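Local coordinates for uncharacterized protein (Bdellovibrio bacteriovorus, PDB 3TM8), which binds two iron ions and is an unconventional HD-GYP protein, related to cyclic-di-GMP phosphodiesterases, whose own activity is not established, at residues 57-60 against 65-68; 103-108 against 144-149; 183-188 against 314-319; 196-201 against 245-250. One frame throughout, in Å; residues are numbered along the deposited sequence.

Interaction 1. Residues 57-60 against 65-68; sequences DSFE and KRLK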
# COMPACT_ATOMS: atom_id res chain seq x y z
N ASP A 57 19.29 -14.95 10.30
CA ASP A 57 18.99 -14.52 8.93
C ASP A 57 18.68 -13.02 8.82
O ASP A 57 18.21 -12.40 9.77
CB ASP A 57 17.83 -15.32 8.33
CG ASP A 57 18.18 -16.78 8.08
OD1 ASP A 57 19.36 -17.14 8.21
OD2 ASP A 57 17.26 -17.54 7.72
N SER A 58 18.94 -12.45 7.65
CA SER A 58 18.54 -11.07 7.37
C SER A 58 18.07 -10.96 5.92
O SER A 58 18.16 -11.93 5.16
CB SER A 58 19.67 -10.08 7.65
OG SER A 58 20.79 -10.35 6.83
N PHE A 59 17.56 -9.79 5.53
CA PHE A 59 16.78 -9.71 4.30
C PHE A 59 17.09 -8.50 3.45
O PHE A 59 16.30 -8.12 2.58
CB PHE A 59 15.30 -9.82 4.65
CG PHE A 59 15.00 -11.10 5.35
CD1 PHE A 59 14.92 -12.28 4.62
CD2 PHE A 59 14.94 -11.17 6.73
CE1 PHE A 59 14.73 -13.49 5.24
CE2 PHE A 59 14.74 -12.39 7.37
CZ PHE A 59 14.64 -13.54 6.62
N GLU A 60 18.27 -7.93 3.66
CA GLU A 60 18.70 -6.78 2.88
C GLU A 60 19.10 -7.18 1.45
O GLU A 60 19.53 -8.32 1.21
CB GLU A 60 19.86 -6.06 3.59
CG GLU A 60 21.25 -6.70 3.41
CD GLU A 60 21.49 -7.93 4.27
OE1 GLU A 60 20.61 -8.33 5.06
OE2 GLU A 60 22.60 -8.51 4.16
N LYS A 65 14.75 -11.73 -1.77
CA LYS A 65 14.14 -12.66 -2.72
C LYS A 65 13.57 -13.90 -2.03
O LYS A 65 12.63 -14.52 -2.52
CB LYS A 65 15.14 -13.05 -3.80
CG LYS A 65 15.55 -11.90 -4.69
CD LYS A 65 16.65 -12.32 -5.66
CE LYS A 65 17.21 -11.13 -6.41
NZ LYS A 65 18.40 -11.50 -7.21
N ARG A 66 14.14 -14.25 -0.88
CA ARG A 66 13.63 -15.37 -0.10
C ARG A 66 12.17 -15.17 0.33
O ARG A 66 11.49 -16.13 0.69
CB ARG A 66 14.49 -15.59 1.15
CG ARG A 66 15.97 -15.81 0.88
CD ARG A 66 16.70 -16.15 2.17
NE ARG A 66 16.28 -17.45 2.69
CZ ARG A 66 16.33 -17.80 3.97
NH1 ARG A 66 16.79 -16.96 4.89
NH2 ARG A 66 15.92 -19.01 4.33
N LEU A 67 11.71 -13.93 0.30
CA LEU A 67 10.36 -13.60 0.74
C LEU A 67 9.48 -13.09 -0.40
O LEU A 67 8.33 -12.71 -0.16
CB LEU A 67 10.41 -12.56 1.86
CG LEU A 67 11.18 -13.04 3.09
CD1 LEU A 67 11.27 -11.94 4.15
CD2 LEU A 67 10.56 -14.31 3.66
N LYS A 68 10.02 -13.09 -1.61
CA LYS A 68 9.31 -12.56 -2.78
C LYS A 68 8.79 -13.66 -3.71
O LYS A 68 9.36 -14.75 -3.77
CB LYS A 68 10.23 -11.62 -3.57
CG LYS A 68 10.53 -10.31 -2.85
CD LYS A 68 11.63 -9.50 -3.53
CE LYS A 68 11.24 -9.05 -4.92
NZ LYS A 68 11.54 -10.07 -5.97
O HOH W 1 17.35 -20.15 6.86
O HOH W 2 18.35 -14.66 4.92
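Asp57 and Arg66 form a salt bridge across a short turn, and beside it the side chains of Phe59 and Leu67 pack against each other. In the ionic pair Arg66 NH1 donates to Asp57 OD2 over 2.9 Å with a nearly straight N-H...O angle of 167°. The two flat groups do not lie in one plane: OD2 sits at the edge of the guanidinium, close to its plane, whereas NH1 reaches OD2 from above the carboxylate, the planes standing 77° apart. A bend at chi3 (67°) in the otherwise extended start of the Arg66 chain turns its end toward Asp57. Two waters complete the grip. Water 1 donates to Asp57 OD2 and accepts from Arg66 NH2, bridging the charged pair, while water 2 donates to the backbone oxygen Ser58 O and accepts from Arg66 NH1 at 2.8 Å. The Phe59 ring lies nearly parallel to the guanidinium but displaced from it, its CE1 4.1 Å from Arg66 NH1. Over one ring face comes Leu67 CD1, a CH-pi contact 4.0 Å from the Phe59 centroid and displaced toward the CD1 side of the ring. Phe59 and Leu67 both also touch Leu53 of strand 48-53, which places this loop between strands 48-53 and 74-78 against the neighbouring hairpin. Asp57 OD2 also accepts from Arg54 N. With three donors, Arg66 NH1, Arg54 N and water 1, gathered on OD2, the carboxylate is probably held in its ionised form.

Interaction 2. Residues 103-108 against 144-149; sequences KDIQTR and VNFIMS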
# COMPACT_ATOMS: atom_id res chain seq x y z
N LYS A 103 22.27 5.32 6.72
CA LYS A 103 21.90 3.98 6.25
C LYS A 103 21.47 4.04 4.79
O LYS A 103 20.83 5.01 4.38
CB LYS A 103 20.74 3.44 7.09
CG LYS A 103 20.63 1.93 7.12
CD LYS A 103 21.53 1.37 8.22
CE LYS A 103 21.20 2.00 9.56
NZ LYS A 103 22.26 1.76 10.59
N ASP A 104 21.81 3.01 4.02
CA ASP A 104 21.41 2.92 2.62
C ASP A 104 19.92 3.17 2.47
O ASP A 104 19.10 2.55 3.16
CB ASP A 104 21.78 1.54 2.06
CG ASP A 104 20.91 1.14 0.87
OD1 ASP A 104 20.29 0.06 0.94
OD2 ASP A 104 20.87 1.89 -0.14
N ILE A 105 19.57 4.08 1.57
CA ILE A 105 18.17 4.46 1.39
C ILE A 105 17.30 3.28 0.97
O ILE A 105 16.14 3.20 1.35
CB ILE A 105 18.03 5.66 0.40
CG1 ILE A 105 16.61 6.23 0.43
CG2 ILE A 105 18.43 5.25 -1.02
CD1 ILE A 105 16.21 6.84 1.77
N GLN A 106 17.85 2.35 0.20
CA GLN A 106 17.04 1.20 -0.22
C GLN A 106 16.65 0.35 0.98
O GLN A 106 15.52 -0.16 1.05
CB GLN A 106 17.74 0.34 -1.27
CG GLN A 106 16.82 -0.74 -1.84
CD GLN A 106 15.66 -0.12 -2.60
OE1 GLN A 106 15.87 0.58 -3.59
NE2 GLN A 106 14.44 -0.34 -2.12
N THR A 107 17.57 0.18 1.92
CA THR A 107 17.28 -0.60 3.11
C THR A 107 16.25 0.11 3.98
O THR A 107 15.32 -0.52 4.50
CB THR A 107 18.56 -0.93 3.89
OG1 THR A 107 19.44 -1.66 3.02
CG2 THR A 107 18.25 -1.79 5.10
N ARG A 108 16.39 1.42 4.13
CA ARG A 108 15.40 2.20 4.87
C ARG A 108 14.02 2.07 4.21
O ARG A 108 13.02 1.85 4.90
CB ARG A 108 15.81 3.67 4.93
CG ARG A 108 17.15 3.90 5.64
CD ARG A 108 17.50 5.38 5.72
NE ARG A 108 16.44 6.10 6.41
CZ ARG A 108 16.21 7.40 6.29
NH1 ARG A 108 16.97 8.15 5.50
NH2 ARG A 108 15.20 7.95 6.95
N VAL A 144 4.83 10.41 5.07
CA VAL A 144 4.90 11.67 4.32
C VAL A 144 6.25 12.34 4.58
O VAL A 144 6.94 12.78 3.65
CB VAL A 144 3.76 12.65 4.68
CG1 VAL A 144 4.00 14.03 4.04
CG2 VAL A 144 2.41 12.10 4.26
N ASN A 145 6.64 12.41 5.85
CA ASN A 145 7.90 13.05 6.18
C ASN A 145 9.10 12.34 5.58
O ASN A 145 10.04 12.98 5.12
CB ASN A 145 8.06 13.23 7.69
CG ASN A 145 9.32 13.97 8.04
OD1 ASN A 145 9.52 15.10 7.61
ND2 ASN A 145 10.19 13.33 8.82
N PHE A 146 9.08 11.01 5.59
CA PHE A 146 10.15 10.23 4.99
C PHE A 146 10.29 10.53 3.50
O PHE A 146 11.39 10.78 3.00
CB PHE A 146 9.88 8.74 5.23
CG PHE A 146 10.83 7.80 4.49
CD1 PHE A 146 12.18 7.75 4.82
CD2 PHE A 146 10.35 6.96 3.49
CE1 PHE A 146 13.04 6.88 4.15
CE2 PHE A 146 11.20 6.10 2.82
CZ PHE A 146 12.55 6.06 3.15
N ILE A 147 9.17 10.50 2.78
CA ILE A 147 9.19 10.75 1.34
C ILE A 147 9.61 12.20 1.03
O ILE A 147 10.37 12.45 0.09
CB ILE A 147 7.83 10.44 0.70
CG1 ILE A 147 7.47 8.95 0.86
CG2 ILE A 147 7.81 10.87 -0.77
CD1 ILE A 147 8.40 8.00 0.14
N MET A 148 9.14 13.15 1.84
CA MET A 148 9.41 14.57 1.60
C MET A 148 10.84 14.97 1.96
O MET A 148 11.39 15.91 1.39
CB MET A 148 8.44 15.46 2.38
CG MET A 148 7.01 15.50 1.85
SD MET A 148 6.03 16.75 2.71
CE MET A 148 6.61 18.26 1.92
N SER A 149 11.43 14.28 2.93
CA SER A 149 12.72 14.70 3.49
C SER A 149 13.93 13.97 2.93
O SER A 149 15.07 14.31 3.25
CB SER A 149 12.72 14.56 5.01
OG SER A 149 11.66 15.28 5.61
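The ring of Phe146 points its edge at the flat side of the Arg108 guanidinium. Phe146 CE1 stands over one guanidinium face, 3.7 Å from Arg108 NH2 and offset toward the rim of the group, and NH2 in turn lies near the plane of the ring. The two planes are 74° apart, so the aromatic rim, not the pi face, meets the cation. Phe146 reaches across because its CG is anti to the backbone N (chi1 172°), which sends the ring out from its helix toward the other one. From the Arg108 side the chain leaves the helix extended and then bends at chi3 (58°), turning a face of the guanidinium to the ring edge. Ile105, one turn earlier, contributes the end of its longer branch: CD1 comes within 4.0 Å of Phe146 CE1 and equally close to CZ, approaching the ring at a slant. Contact is thus made between the first turn of helix 105-125 and the last turns of helix 130-149, two helices joined by a short connection and packed as a helical hairpin. The first of them is capped by Asp104, whose OD2 accepts from Gln106 N and whose OD1 accepts from both Thr107 N and Thr107 OG1. The guanidinium is held from several directions: NH2 forms a salt bridge with Asp99, NE donates to the carbonyl oxygen of Ala96, and NH1 donates to Asn150. These bonds fix its rotation, and with it the face presented to Phe146. Ala153 of helix 153-158 also touches Phe146.

Interaction 3. Residues 183-188 against 314-319; sequences QKLGIT and PLQHIQ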
# COMPACT_ATOMS: atom_id res chain seq x y z
N GLN A 183 2.53 17.04 -3.84
CA GLN A 183 3.62 18.00 -3.90
C GLN A 183 3.62 18.77 -5.22
O GLN A 183 3.79 19.99 -5.22
CB GLN A 183 4.97 17.31 -3.70
CG GLN A 183 6.15 18.27 -3.72
CD GLN A 183 7.49 17.59 -3.49
OE1 GLN A 183 7.67 16.42 -3.82
NE2 GLN A 183 8.44 18.33 -2.91
N LYS A 184 3.44 18.07 -6.34
CA LYS A 184 3.44 18.72 -7.65
C LYS A 184 2.29 19.71 -7.82
O LYS A 184 2.41 20.72 -8.52
CB LYS A 184 3.37 17.67 -8.76
CG LYS A 184 4.56 16.76 -8.85
CD LYS A 184 5.75 17.45 -9.47
CE LYS A 184 6.75 16.41 -9.95
NZ LYS A 184 7.77 17.04 -10.82
N LEU A 185 1.16 19.40 -7.18
CA LEU A 185 -0.03 20.23 -7.24
C LEU A 185 -0.02 21.37 -6.23
O LEU A 185 -0.92 22.21 -6.24
CB LEU A 185 -1.27 19.38 -7.02
CG LEU A 185 -1.54 18.34 -8.10
CD1 LEU A 185 -2.64 17.40 -7.66
CD2 LEU A 185 -1.91 19.02 -9.41
N GLY A 186 0.96 21.37 -5.34
CA GLY A 186 1.09 22.42 -4.34
C GLY A 186 0.19 22.23 -3.13
O GLY A 186 -0.13 23.19 -2.43
N ILE A 187 -0.22 21.00 -2.87
CA ILE A 187 -0.98 20.69 -1.65
C ILE A 187 -0.02 20.46 -0.50
O ILE A 187 0.57 19.39 -0.38
CB ILE A 187 -1.85 19.44 -1.83
CG1 ILE A 187 -2.88 19.67 -2.94
CG2 ILE A 187 -2.54 19.09 -0.52
CD1 ILE A 187 -3.60 18.40 -3.38
N THR A 188 0.12 21.47 0.36
CA THR A 188 1.16 21.47 1.39
C THR A 188 0.65 21.22 2.82
O THR A 188 1.43 20.86 3.70
CB THR A 188 1.95 22.79 1.39
OG1 THR A 188 1.05 23.87 1.69
CG2 THR A 188 2.59 23.04 0.03
N PRO A 314 -7.88 14.01 -14.56
CA PRO A 314 -7.36 15.30 -15.02
C PRO A 314 -6.02 15.13 -15.72
O PRO A 314 -5.13 14.45 -15.21
CB PRO A 314 -7.17 16.10 -13.73
CG PRO A 314 -8.08 15.43 -12.73
CD PRO A 314 -8.02 13.97 -13.09
N LEU A 315 -5.86 15.77 -16.88
CA LEU A 315 -4.62 15.64 -17.62
C LEU A 315 -3.42 16.06 -16.76
O LEU A 315 -2.37 15.44 -16.83
CB LEU A 315 -4.65 16.44 -18.92
CG LEU A 315 -3.38 16.43 -19.77
CD1 LEU A 315 -3.01 15.01 -20.23
CD2 LEU A 315 -3.51 17.40 -20.95
N GLN A 316 -3.58 17.10 -15.94
CA GLN A 316 -2.46 17.52 -15.10
C GLN A 316 -2.00 16.42 -14.14
O GLN A 316 -0.80 16.30 -13.86
CB GLN A 316 -2.73 18.85 -14.36
CG GLN A 316 -3.88 18.84 -13.36
CD GLN A 316 -5.20 19.26 -13.96
OE1 GLN A 316 -5.53 18.89 -15.08
NE2 GLN A 316 -5.97 20.04 -13.22
N HIS A 317 -2.93 15.62 -13.63
CA HIS A 317 -2.53 14.51 -12.76
C HIS A 317 -1.73 13.49 -13.55
O HIS A 317 -0.71 13.00 -13.08
CB HIS A 317 -3.74 13.81 -12.16
CG HIS A 317 -4.47 14.62 -11.14
ND1 HIS A 317 -5.48 14.10 -10.37
CD2 HIS A 317 -4.34 15.92 -10.77
CE1 HIS A 317 -5.95 15.03 -9.56
NE2 HIS A 317 -5.28 16.15 -9.78
N ILE A 318 -2.22 13.16 -14.74
CA ILE A 318 -1.56 12.13 -15.53
C ILE A 318 -0.16 12.59 -15.95
O ILE A 318 0.79 11.81 -15.89
CB ILE A 318 -2.41 11.70 -16.73
CG1 ILE A 318 -3.72 11.10 -16.22
CG2 ILE A 318 -1.67 10.70 -17.59
CD1 ILE A 318 -3.52 10.12 -15.07
N GLN A 319 -0.03 13.85 -16.34
CA GLN A 319 1.27 14.40 -16.70
C GLN A 319 2.23 14.39 -15.50
O GLN A 319 3.39 14.00 -15.63
CB GLN A 319 1.12 15.81 -17.25
CG GLN A 319 0.31 15.86 -18.54
CD GLN A 319 0.13 17.26 -19.10
OE1 GLN A 319 0.09 17.44 -20.31
NE2 GLN A 319 -0.02 18.25 -18.22
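Leu185 is the residue of 183-188 that reaches His317 and Gln316, and the segment leads up to it through the end of helix 167-185. Lys184, just before it, turns to the C-terminus, where its NZ forms a salt bridge with the terminal carboxylate of Leu328, and its side chain touches His320. Leu185 then sends its CD1 methyl to the imidazole, 3.6 Å from His317 NE2 and 3.8 Å from His317 CD2. The two side chains cross at about a right angle. The other methyl, CD2, lies 4.2 Å from His317 CD2 and only loosely approaches the CG of Gln316. Gly186 takes positive phi (81°) and closes the helix in a Schellman motif, so that the chain turns away from 314-319 immediately after Leu185. Ile187, which follows, packs on Leu280 of helix 276-293, as does Leu185.

Across the contact the imidazole is firmly placed. Pro314, the N-cap residue of helix 315-325, lays its CG over the centre of one ring face, 3.7 Å above the plane, and His317 ND1 is hydrogen-bonded to Ser283 OG. This van der Waals contact joins the C-terminal end of helix 167-185 to the first turn of helix 315-325 beside helix 276-293. That last helix carries the iron ligand Asn285, whose side chain is about 10 Å from that of His317, so the contact belongs to the helical surroundings of the di-iron site of the HD-GYP fold.

Interaction 4. Residues 196-201 against 245-250; sequences LTLGAL and HFDQTV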
# COMPACT_ATOMS: atom_id res chain seq x y z
N LEU A 196 -4.62 12.08 3.02
CA LEU A 196 -4.47 11.59 1.66
C LEU A 196 -3.68 10.29 1.66
O LEU A 196 -4.06 9.31 1.02
CB LEU A 196 -3.75 12.64 0.81
CG LEU A 196 -3.25 12.21 -0.57
CD1 LEU A 196 -4.42 11.88 -1.48
CD2 LEU A 196 -2.36 13.28 -1.19
N THR A 197 -2.57 10.28 2.40
CA THR A 197 -1.70 9.12 2.48
C THR A 197 -2.43 7.95 3.13
O THR A 197 -2.39 6.81 2.64
CB THR A 197 -0.42 9.47 3.24
OG1 THR A 197 0.26 10.52 2.54
CG2 THR A 197 0.50 8.26 3.38
N LEU A 198 -3.10 8.23 4.25
CA LEU A 198 -3.85 7.20 4.95
C LEU A 198 -4.97 6.61 4.08
O LEU A 198 -5.15 5.38 4.01
CB LEU A 198 -4.42 7.76 6.25
CG LEU A 198 -5.22 6.81 7.13
CD1 LEU A 198 -4.40 5.57 7.52
CD2 LEU A 198 -5.72 7.56 8.37
N GLY A 199 -5.74 7.48 3.43
CA GLY A 199 -6.80 7.03 2.55
C GLY A 199 -6.25 6.21 1.40
O GLY A 199 -6.81 5.15 1.06
N ALA A 200 -5.15 6.66 0.81
CA ALA A 200 -4.52 5.90 -0.26
C ALA A 200 -4.05 4.52 0.23
O ALA A 200 -4.24 3.51 -0.44
CB ALA A 200 -3.37 6.69 -0.87
N LEU A 201 -3.46 4.48 1.41
CA LEU A 201 -3.01 3.22 1.94
C LEU A 201 -4.16 2.22 2.09
O LEU A 201 -4.00 1.03 1.80
CB LEU A 201 -2.32 3.47 3.28
CG LEU A 201 -1.69 2.29 3.98
CD1 LEU A 201 -0.70 1.59 3.07
CD2 LEU A 201 -1.02 2.78 5.24
N HIS A 245 -14.10 6.51 14.58
CA HIS A 245 -12.67 6.83 14.54
C HIS A 245 -12.13 7.04 13.13
O HIS A 245 -11.02 7.54 12.97
CB HIS A 245 -11.85 5.77 15.28
CG HIS A 245 -12.05 4.38 14.77
ND1 HIS A 245 -13.16 3.63 15.07
CD2 HIS A 245 -11.27 3.59 13.99
CE1 HIS A 245 -13.07 2.44 14.49
NE2 HIS A 245 -11.93 2.39 13.83
N PHE A 246 -12.89 6.65 12.11
CA PHE A 246 -12.45 6.88 10.73
C PHE A 246 -12.61 8.34 10.34
O PHE A 246 -13.66 8.95 10.56
CB PHE A 246 -13.18 5.97 9.74
CG PHE A 246 -12.46 4.69 9.44
CD1 PHE A 246 -11.85 4.49 8.21
CD2 PHE A 246 -12.36 3.69 10.40
CE1 PHE A 246 -11.18 3.31 7.94
CE2 PHE A 246 -11.69 2.51 10.13
CZ PHE A 246 -11.09 2.33 8.90
N ASP A 247 -11.57 8.91 9.75
CA ASP A 247 -11.66 10.27 9.23
C ASP A 247 -12.53 10.32 7.97
O ASP A 247 -12.46 9.43 7.13
CB ASP A 247 -10.27 10.81 8.90
CG ASP A 247 -9.42 10.99 10.13
OD1 ASP A 247 -9.53 12.05 10.79
OD2 ASP A 247 -8.63 10.07 10.45
N GLN A 248 -13.33 11.37 7.84
CA GLN A 248 -14.21 11.49 6.68
C GLN A 248 -13.44 11.44 5.36
O GLN A 248 -13.89 10.82 4.40
CB GLN A 248 -15.05 12.77 6.75
CG GLN A 248 -16.11 12.83 5.66
CD GLN A 248 -17.13 11.71 5.78
OE1 GLN A 248 -17.68 11.47 6.86
NE2 GLN A 248 -17.38 11.01 4.68
N THR A 249 -12.27 12.08 5.31
CA THR A 249 -11.46 12.08 4.10
C THR A 249 -11.09 10.65 3.70
O THR A 249 -11.08 10.30 2.52
CB THR A 249 -10.18 12.89 4.28
OG1 THR A 249 -10.50 14.26 4.52
CG2 THR A 249 -9.29 12.77 3.05
N VAL A 250 -10.76 9.83 4.69
CA VAL A 250 -10.38 8.44 4.44
C VAL A 250 -11.58 7.64 3.92
O VAL A 250 -11.46 6.88 2.95
CB VAL A 250 -9.80 7.82 5.73
CG1 VAL A 250 -9.56 6.33 5.55
CG2 VAL A 250 -8.51 8.55 6.12
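Apolar contacts dominate between Leu198 and Val250. Leu198 CD2 meets Val250 CG2 at 3.7 Å, with Leu198 CG close behind at 3.9 Å, and the two side chains pass at a slant. Leu198 holds CG anti to its backbone nitrogen (chi1 -179°), which carries the isobutyl end toward 245-250.

Backbone proximity is the second element. Gly199 and Val250 have CA atoms 4.3 Å apart, and the lack of a side chain at Gly199 is what permits so close an approach. Both Val250 methyls lie against the glycine backbone: CG1 is 4.1 Å from Gly199 CA and CG2 4.0 Å from Gly199 N.

Polar groups contribute little directly across the contact. Asp247, the N-cap residue of helix 248-256, brings OD2 to a loose 4.4 Å from Leu198 CD2, but that oxygen is engaged by Tyr133 OH and by a salt bridge to Lys137 NZ, both on helix 130-149.

Helix 190-202 thus meets the start of helix 248-256, with helix 130-149 covering Leu198 through Tyr133 and Cys136. Leu196 and Ala200 face helices 167-185 and 276-293, and the same two contacting helices lead on to the iron ligands His203 and His257.

In the fold
Along the chain, interaction 1 comes first and interaction 2 second, while interaction 4 falls within the span that interaction 3 closes. Interaction 1 lies in the N-terminal part with the short strands, its centre about 20 Å from that of interaction 2 and on the opposite side of the chain's centre from interactions 3 and 4. Helix 130-149 connects two of the contacts: it carries one segment of interaction 2 and touches interaction 4 where Val144 packs on Thr197. Helices 167-185 and 190-202, consecutive in sequence, carry the first segments of interactions 3 and 4, whose centres are about 19 Å apart. Together these two contacts tie helices around the iron-binding part of the protein.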